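Local structure of ABC transporter periplasmic-binding protein YTFQ (Escherichia coli, 2VK2) at residues Glu177-Glu180 with Ser181-Ala185. The protein binds alpha- and beta-galactofuranose in the periplasm as the solute-binding component of the ABC transporter complex YtfQRT-YjfF. Residues are numbered along the deposited sequence; the frame is centred on the assembly and turned at random.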
loop_
_atom_site.group_PDB
_atom_site.type_symbol
_atom_site.label_atom_id
_atom_site.label_comp_id
_atom_site.label_asym_id
_atom_site.label_seq_id
_atom_site.Cartn_x
_atom_site.Cartn_y
_atom_site.Cartn_z
ATOM N N GLU A 177 11.546 -13.652 -5.203
ATOM C CA GLU A 177 11.381 -15.106 -5.150
ATOM C C GLU A 177 10.223 -15.578 -6.030
ATOM O O GLU A 177 10.362 -16.531 -6.799
ATOM C CB GLU A 177 11.152 -15.544 -3.702
ATOM C CG GLU A 177 10.931 -17.035 -3.494
ATOM C CD GLU A 177 10.488 -17.354 -2.081
ATOM O OE1 GLU A 177 11.047 -16.759 -1.136
ATOM O OE2 GLU A 177 9.577 -18.192 -1.912
ATOM N N VAL A 178 9.083 -14.906 -5.915
ATOM C CA VAL A 178 7.907 -15.278 -6.693
ATOM C C VAL A 178 8.124 -14.995 -8.182
ATOM O O VAL A 178 7.772 -15.820 -9.025
ATOM C CB VAL A 178 6.641 -14.572 -6.167
ATOM C CG1 VAL A 178 5.446 -14.867 -7.060
ATOM C CG2 VAL A 178 6.360 -15.010 -4.735
ATOM N N MET A 179 8.722 -13.851 -8.508
ATOM C CA MET A 179 9.032 -13.538 -9.905
ATOM C C MET A 179 9.976 -14.576 -10.517
ATOM O O MET A 179 9.798 -14.965 -11.672
ATOM C CB MET A 179 9.639 -12.139 -10.054
ATOM C CG MET A 179 9.761 -11.667 -11.502
ATOM S SD MET A 179 8.155 -11.423 -12.283
ATOM C CE MET A 179 8.628 -11.298 -14.007
ATOM N N GLU A 180 10.974 -15.017 -9.750
ATOM C CA GLU A 180 11.875 -16.085 -10.202
ATOM C C GLU A 180 11.094 -17.340 -10.588
ATOM O O GLU A 180 11.368 -17.953 -11.620
ATOM C CB GLU A 180 12.903 -16.433 -9.122
ATOM C CG GLU A 180 14.019 -15.409 -8.960
ATOM C CD GLU A 180 14.857 -15.625 -7.706
ATOM O OE1 GLU A 180 14.422 -16.369 -6.800
ATOM O OE2 GLU A 180 15.961 -15.045 -7.622
ATOM N N SER A 181 10.115 -17.711 -9.764
ATOM C CA SER A 181 9.280 -18.881 -10.044
ATOM C C SER A 181 8.422 -18.675 -11.294
ATOM O O SER A 181 8.239 -19.604 -12.080
ATOM C CB SER A 181 8.397 -19.231 -8.840
ATOM O OG SER A 181 7.293 -18.352 -8.723
ATOM N N PHE A 182 7.896 -17.463 -11.474
ATOM C CA PHE A 182 7.116 -17.135 -12.669
ATOM C C PHE A 182 7.969 -17.226 -13.934
ATOM O O PHE A 182 7.531 -17.772 -14.945
ATOM C CB PHE A 182 6.515 -15.725 -12.581
ATOM C CG PHE A 182 5.410 -15.562 -11.556
ATOM C CD1 PHE A 182 4.781 -16.653 -10.957
ATOM C CD2 PHE A 182 4.971 -14.288 -11.229
ATOM C CE1 PHE A 182 3.761 -16.462 -10.031
ATOM C CE2 PHE A 182 3.946 -14.097 -10.317
ATOM C CZ PHE A 182 3.345 -15.181 -9.716
ATOM N N ILE A 183 9.181 -16.679 -13.871
ATOM C CA ILE A 183 10.106 -16.704 -15.005
ATOM C C ILE A 183 10.431 -18.141 -15.417
ATOM O O ILE A 183 10.378 -18.478 -16.601
ATOM C CB ILE A 183 11.406 -15.931 -14.678
ATOM C CG1 ILE A 183 11.126 -14.426 -14.629
ATOM C CG2 ILE A 183 12.491 -16.218 -15.712
ATOM C CD1 ILE A 183 12.253 -13.611 -14.034
ATOM N N LYS A 184 10.743 -18.984 -14.436
ATOM C CA LYS A 184 11.050 -20.394 -14.695
ATOM C C LYS A 184 9.848 -21.174 -15.237
ATOM O O LYS A 184 10.019 -22.133 -15.993
ATOM C CB LYS A 184 11.579 -21.069 -13.428
ATOM C CG LYS A 184 12.961 -20.595 -13.014
ATOM C CD LYS A 184 13.371 -21.182 -11.677
ATOM C CE LYS A 184 14.637 -20.530 -11.146
ATOM N NZ LYS A 184 14.959 -20.987 -9.767
ATOM N N ALA A 185 8.643 -20.760 -14.850
ATOM C CA ALA A 185 7.409 -21.401 -15.311
ATOM C C ALA A 185 6.945 -20.901 -16.684
ATOM O O ALA A 185 6.006 -21.459 -17.255
ATOM C CB ALA A 185 6.300 -21.199 -14.282
#
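Helix 172-185, which packs on the mixed sheet of one lobe of this periplasmic binding protein, carries Val178 and Phe182 one turn apart on its buried side. The two side chains run alongside each other in the same direction, and Val178 CG1 sits over one face of the Phe182 ring in a CH-pi contact, 3.8 Å from the centroid. Val178 CG1 is offset toward the rim, closest to Phe182 CZ at 3.4 Å. It reaches the ring because it stands anti to the backbone N (chi1 175°), on the carbonyl side of Val178. Leu134 and Gln166, from strands 129-135 and 160-167, touch both residues, so the pair packs on the two strands at one side of the sheet. Met179 and Ile183 cross, and Met179 CG lies 4.0 Å from Ile183 CD1; Met179 also meets Ala206 and Ala209 of helix 200-212. The amides of Ser181 to Lys184 each donate to the carbonyl four residues earlier. Val178 O is gripped twice: Phe182 N donates to it in the carbonyl plane at 3.0 Å. Ser181 OG, placed between its backbone N and carbonyl carbon (chi1 77°), turns back to the same carbonyl. Coming in off the C=O axis, Ser181 OG donates to Val178 O at 2.6 Å.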